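Local coordinates for clavulanic acid biosynthesis oligopeptide binding protein 2 (Streptomyces clavuligerus, PDB 2WOL) that probably binds peptides as an extracellular solute-binding protein and belongs to the clavulanic acid biosynthesis pathway, at residues S28-D42 and L245-V257. Numbering follows the deposited sequence. Where two conformers were deposited one is given.
Sequences SRRRGGTLRLVSSAD and LPDRVELTIGLDV
With CG of Glu250 turned opposite its carbonyl carbon (chi1 -69°) and the chain extended beyond it, the carboxylate runs past the methyl of Thr34, Thr34 CG2 lying 3.6 Å from Glu250 CD. The Thr34 torsion (chi1 -63°) swings CG2 to the side away from its own N and leaves OG1 against CB of Arg248. OE2 of Glu250 uses its anti lone pair to take the NE proton of Arg248 at 2.9 Å, a salt bridge in the guanidinium plane. OE1 meets Arg36 through a water that accepts from NH1 and donates to the carboxylate, while Arg36 NH2 reaches the carbonyl of Glu268. Arg36, Arg248 and Glu250 suit this end of the face because their long chains keep the charged ends in water or paired above the strands; toward Val38 it turns apolar, Val38 CG2 meeting Leu255 CD1 and helix 257-265.

The opposite face is largely apolar: Leu37 CD1 packs on Val249 CG1 at 3.6 Å, and Leu251 CD1 lies 3.9 Å from Leu37 CB. Leu35, Leu37, Val249, Leu251 and Ile253 give it branched aliphatic side chains suited to burial, with Leu62 of helix 54-63 against Val249. Between the faces, strands 34-39 and 248-253 run parallel, and bonds such as Thr252 N to Leu37 O (2.9 Å, 172° at the hydrogen) alternate in direction along them. Before the strands, Gly32 N donates to Leu245 O at 2.8 Å; the backbone angles of Gly32 would press a CB against the preceding carbonyl, so glycine fits. At the far end, Ile253 CD1 touches Asp42 OD1 at 3.4 Å, while Asp42 OD2 accepts from Asp223 N.

Strand 225-230 pairs antiparallel with 248-253, and strand 271-272 continues the sheet beside 34-39. Joining an N-terminal strand to one some 200 residues later is consistent with the mixed beta-sheet, flanked by helices 54-63 and 257-265, of an alpha/beta periplasmic-binding-protein-like fold, here in solute-binding protein family 5.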
loop_
_atom_site.group_PDB
_atom_site.type_symbol
_atom_site.label_atom_id
_atom_site.label_comp_id
_atom_site.label_asym_id
_atom_site.label_seq_id
_atom_site.Cartn_x
_atom_site.Cartn_y
_atom_site.Cartn_z
ATOM N N SER A 28 18.016 20.374 -5.050
ATOM C CA SER A 28 18.698 20.809 -6.270
ATOM C C SER A 28 17.752 20.784 -7.458
ATOM O O SER A 28 16.790 20.011 -7.481
ATOM C CB SER A 28 19.907 19.921 -6.568
ATOM O OG SER A 28 20.636 20.401 -7.686
ATOM N N ARG A 29 18.041 21.628 -8.445
ATOM C CA ARG A 29 17.311 21.626 -9.707
ATOM C C ARG A 29 18.238 21.214 -10.851
ATOM O O ARG A 29 17.877 21.321 -12.023
ATOM C CB ARG A 29 16.707 23.007 -9.991
ATOM C CG ARG A 29 15.702 23.483 -8.958
ATOM C CD ARG A 29 15.035 24.772 -9.416
ATOM N NE ARG A 29 14.108 25.301 -8.416
ATOM C CZ ARG A 29 14.461 26.087 -7.401
ATOM N NH1 ARG A 29 15.729 26.441 -7.228
ATOM N NH2 ARG A 29 13.541 26.517 -6.549
ATOM N N ARG A 30 19.433 20.735 -10.511
ATOM C CA ARG A 30 20.418 20.362 -11.525
ATOM C C ARG A 30 19.963 19.139 -12.317
ATOM O O ARG A 30 19.760 18.059 -11.753
ATOM C CB ARG A 30 21.800 20.131 -10.897
ATOM C CG ARG A 30 22.902 19.784 -11.897
ATOM C CD ARG A 30 23.194 18.291 -11.917
ATOM N NE ARG A 30 24.083 17.917 -13.016
ATOM C CZ ARG A 30 24.498 16.676 -13.255
ATOM N NH1 ARG A 30 24.114 15.677 -12.470
ATOM N NH2 ARG A 30 25.302 16.435 -14.280
ATOM N N ARG A 31 19.805 19.325 -13.624
ATOM C CA ARG A 31 19.436 18.237 -14.525
ATOM C C ARG A 31 20.681 17.515 -15.033
ATOM O O ARG A 31 21.754 18.118 -15.145
ATOM C CB ARG A 31 18.637 18.767 -15.717
ATOM C CG ARG A 31 17.355 19.488 -15.350
ATOM C CD ARG A 31 16.754 20.198 -16.551
ATOM N NE ARG A 31 15.776 21.198 -16.137
ATOM C CZ ARG A 31 15.158 22.042 -16.958
ATOM N NH1 ARG A 31 15.404 22.016 -18.262
ATOM N NH2 ARG A 31 14.294 22.921 -16.466
ATOM N N GLY A 32 20.530 16.229 -15.338
ATOM C CA GLY A 32 21.597 15.444 -15.944
ATOM C C GLY A 32 21.948 14.197 -15.161
ATOM O O GLY A 32 21.508 14.021 -14.023
ATOM N N GLY A 33 22.737 13.329 -15.786
ATOM C CA GLY A 33 23.257 12.141 -15.129
ATOM C C GLY A 33 22.328 10.949 -15.227
ATOM O O GLY A 33 21.198 11.054 -15.717
ATOM N N THR A 34 22.824 9.809 -14.759
ATOM C CA THR A 34 22.065 8.570 -14.758
ATOM C C THR A 34 21.790 8.169 -13.315
ATOM O O THR A 34 22.722 8.015 -12.523
ATOM C CB THR A 34 22.838 7.459 -15.490
ATOM O OG1 THR A 34 23.013 7.837 -16.861
ATOM C CG2 THR A 34 22.087 6.135 -15.431
ATOM N N LEU A 35 20.512 8.017 -12.979
ATOM C CA LEU A 35 20.125 7.561 -11.649
ATOM C C LEU A 35 20.183 6.041 -11.632
ATOM O O LEU A 35 19.454 5.375 -12.369
ATOM C CB LEU A 35 18.725 8.061 -11.274
ATOM C CG LEU A 35 18.197 7.712 -9.875
ATOM C CD1 LEU A 35 19.015 8.368 -8.748
ATOM C CD2 LEU A 35 16.733 8.095 -9.764
ATOM N N ARG A 36 21.069 5.505 -10.798
ATOM C CA ARG A 36 21.293 4.068 -10.724
ATOM C C ARG A 36 20.491 3.464 -9.584
ATOM O O ARG A 36 20.799 3.670 -8.405
ATOM C CB ARG A 36 22.786 3.769 -10.567
ATOM C CG ARG A 36 23.627 4.168 -11.777
ATOM C CD ARG A 36 25.123 4.096 -11.485
ATOM N NE ARG A 36 25.530 2.783 -10.982
ATOM C CZ ARG A 36 25.844 1.732 -11.742
ATOM N NH1 ARG A 36 25.809 1.815 -13.069
ATOM N NH2 ARG A 36 26.195 0.589 -11.170
ATOM N N LEU A 37 19.438 2.741 -9.952
ATOM C CA LEU A 37 18.539 2.116 -8.988
ATOM C C LEU A 37 18.799 0.621 -8.918
ATOM O O LEU A 37 19.360 0.032 -9.843
ATOM C CB LEU A 37 17.075 2.377 -9.365
ATOM C CG LEU A 37 16.627 3.840 -9.466
ATOM C CD1 LEU A 37 15.177 3.923 -9.886
ATOM C CD2 LEU A 37 16.846 4.571 -8.146
ATOM N N VAL A 38 18.387 0.009 -7.813
ATOM C CA VAL A 38 18.552 -1.428 -7.653
ATOM C C VAL A 38 17.319 -2.040 -6.975
ATOM O O VAL A 38 16.627 -1.380 -6.199
ATOM C CB VAL A 38 19.883 -1.762 -6.911
ATOM C CG1 VAL A 38 19.874 -1.243 -5.472
ATOM C CG2 VAL A 38 20.198 -3.255 -6.983
ATOM N N SER A 39 17.038 -3.296 -7.314
ATOM C CA SER A 39 15.931 -4.049 -6.737
ATOM C C SER A 39 16.344 -5.511 -6.666
ATOM O O SER A 39 17.137 -5.982 -7.494
ATOM C CB SER A 39 14.673 -3.901 -7.605
ATOM O OG SER A 39 13.610 -4.715 -7.131
ATOM N N SER A 40 15.807 -6.224 -5.679
ATOM C CA SER A 40 16.042 -7.659 -5.568
ATOM C C SER A 40 15.070 -8.449 -6.438
ATOM O O SER A 40 15.277 -9.638 -6.673
ATOM C CB SER A 40 15.951 -8.119 -4.109
ATOM O OG SER A 40 14.610 -8.218 -3.667
ATOM N N ALA A 41 14.018 -7.779 -6.903
ATOM C CA ALA A 41 12.956 -8.413 -7.678
ATOM C C ALA A 41 12.661 -7.629 -8.948
ATOM O O ALA A 41 12.833 -6.412 -8.994
ATOM C CB ALA A 41 11.703 -8.541 -6.838
ATOM N N ASP A 42 12.219 -8.339 -9.982
ATOM C CA ASP A 42 11.757 -7.714 -11.216
ATOM C C ASP A 42 10.396 -7.064 -10.964
ATOM O O ASP A 42 9.699 -7.408 -10.005
ATOM C CB ASP A 42 11.639 -8.786 -12.311
ATOM C CG ASP A 42 11.733 -8.219 -13.727
ATOM O OD1 ASP A 42 11.706 -6.987 -13.915
ATOM O OD2 ASP A 42 11.830 -9.036 -14.668
ATOM N N LEU A 245 14.773 15.310 -13.365
ATOM C CA LEU A 245 16.170 15.745 -13.340
ATOM C C LEU A 245 17.149 14.833 -14.094
ATOM O O LEU A 245 17.902 15.317 -14.935
ATOM C CB LEU A 245 16.638 16.016 -11.905
ATOM C CG LEU A 245 15.859 17.094 -11.147
ATOM C CD1 LEU A 245 16.309 17.164 -9.706
ATOM C CD2 LEU A 245 15.972 18.474 -11.813
ATOM N N PRO A 246 17.150 13.514 -13.813
ATOM C CA PRO A 246 18.148 12.699 -14.517
ATOM C C PRO A 246 17.857 12.561 -16.010
ATOM O O PRO A 246 16.698 12.611 -16.426
ATOM C CB PRO A 246 18.055 11.331 -13.826
ATOM C CG PRO A 246 16.752 11.313 -13.141
ATOM C CD PRO A 246 16.313 12.716 -12.896
ATOM N N ASP A 247 18.908 12.397 -16.805
ATOM C CA ASP A 247 18.742 12.134 -18.230
ATOM C C ASP A 247 18.337 10.683 -18.472
ATOM O O ASP A 247 17.743 10.363 -19.496
ATOM C CB ASP A 247 20.033 12.437 -18.992
ATOM C CG ASP A 247 20.293 13.924 -19.137
ATOM O OD1 ASP A 247 21.453 14.284 -19.425
ATOM O OD2 ASP A 247 19.352 14.728 -18.968
ATOM N N ARG A 248 18.672 9.810 -17.525
ATOM C CA ARG A 248 18.453 8.381 -17.684
ATOM C C ARG A 248 18.265 7.750 -16.310
ATOM O O ARG A 248 18.802 8.236 -15.314
ATOM C CB ARG A 248 19.655 7.757 -18.400
ATOM C CG ARG A 248 19.488 6.315 -18.854
ATOM C CD ARG A 248 20.697 5.882 -19.671
ATOM N NE ARG A 248 20.581 4.500 -20.125
ATOM C CZ ARG A 248 19.975 4.132 -21.249
ATOM N NH1 ARG A 248 19.432 5.046 -22.046
ATOM N NH2 ARG A 248 19.922 2.850 -21.582
ATOM N N VAL A 249 17.484 6.675 -16.267
ATOM C CA VAL A 249 17.293 5.902 -15.048
ATOM C C VAL A 249 17.598 4.445 -15.380
ATOM O O VAL A 249 17.024 3.884 -16.315
ATOM C CB VAL A 249 15.852 6.057 -14.491
ATOM C CG1 VAL A 249 15.662 5.227 -13.224
ATOM C CG2 VAL A 249 15.535 7.525 -14.215
ATOM N N GLU A 250 18.524 3.852 -14.638
ATOM C CA GLU A 250 18.914 2.468 -14.866
ATOM C C GLU A 250 18.666 1.640 -13.615
ATOM O O GLU A 250 19.280 1.876 -12.569
ATOM C CB GLU A 250 20.380 2.382 -15.288
ATOM C CG GLU A 250 20.643 2.959 -16.670
ATOM C CD GLU A 250 22.105 2.910 -17.062
ATOM O OE1 GLU A 250 22.938 2.467 -16.243
ATOM O OE2 GLU A 250 22.422 3.327 -18.196
ATOM N N LEU A 251 17.750 0.682 -13.732
ATOM C CA LEU A 251 17.447 -0.250 -12.658
ATOM C C LEU A 251 18.163 -1.580 -12.882
ATOM O O LEU A 251 17.979 -2.220 -13.924
ATOM C CB LEU A 251 15.934 -0.483 -12.556
ATOM C CG LEU A 251 15.462 -1.564 -11.575
ATOM C CD1 LEU A 251 15.794 -1.189 -10.133
ATOM C CD2 LEU A 251 13.972 -1.835 -11.728
ATOM N N THR A 252 18.975 -1.981 -11.904
ATOM C CA THR A 252 19.593 -3.307 -11.873
ATOM C C THR A 252 18.705 -4.216 -11.031
ATOM O O THR A 252 18.334 -3.863 -9.910
ATOM C CB THR A 252 21.025 -3.236 -11.297
ATOM O OG1 THR A 252 21.850 -2.486 -12.196
ATOM C CG2 THR A 252 21.626 -4.624 -11.111
ATOM N N ILE A 253 18.376 -5.381 -11.589
ATOM C CA ILE A 253 17.368 -6.286 -11.033
ATOM C C ILE A 253 17.960 -7.640 -10.645
ATOM O O ILE A 253 18.839 -8.162 -11.334
ATOM C CB ILE A 253 16.248 -6.539 -12.075
ATOM C CG1 ILE A 253 15.569 -5.218 -12.458
ATOM C CG2 ILE A 253 15.223 -7.562 -11.559
ATOM C CD1 ILE A 253 14.646 -5.309 -13.672
ATOM N N GLY A 254 17.472 -8.201 -9.541
ATOM C CA GLY A 254 17.700 -9.617 -9.230
ATOM C C GLY A 254 18.762 -9.960 -8.206
ATOM O O GLY A 254 19.079 -11.134 -8.014
ATOM N N LEU A 255 19.304 -8.948 -7.535
ATOM C CA LEU A 255 20.329 -9.179 -6.516
ATOM C C LEU A 255 19.769 -9.778 -5.233
ATOM O O LEU A 255 18.664 -9.438 -4.803
ATOM C CB LEU A 255 21.057 -7.879 -6.170
ATOM C CG LEU A 255 21.824 -7.171 -7.286
ATOM C CD1 LEU A 255 22.653 -6.048 -6.699
ATOM C CD2 LEU A 255 22.701 -8.143 -8.045
ATOM N N ASP A 256 20.555 -10.656 -4.614
ATOM C CA ASP A 256 20.295 -11.102 -3.252
ATOM C C ASP A 256 20.178 -9.857 -2.371
ATOM O O ASP A 256 20.887 -8.880 -2.594
ATOM C CB ASP A 256 21.440 -11.995 -2.769
ATOM C CG ASP A 256 21.415 -12.223 -1.276
ATOM O OD1 ASP A 256 20.651 -13.102 -0.821
ATOM O OD2 ASP A 256 22.153 -11.516 -0.558
ATOM N N VAL A 257 19.286 -9.894 -1.383
ATOM C CA VAL A 257 19.013 -8.707 -0.570
ATOM C C VAL A 257 20.235 -8.177 0.192
ATOM O O VAL A 257 20.387 -6.966 0.345
ATOM C CB VAL A 257 17.796 -8.896 0.376
ATOM C CG1 VAL A 257 16.494 -8.898 -0.426
ATOM C CG2 VAL A 257 17.933 -10.162 1.229
HETATM O O HOH W 1 25.216 3.772 -14.974
#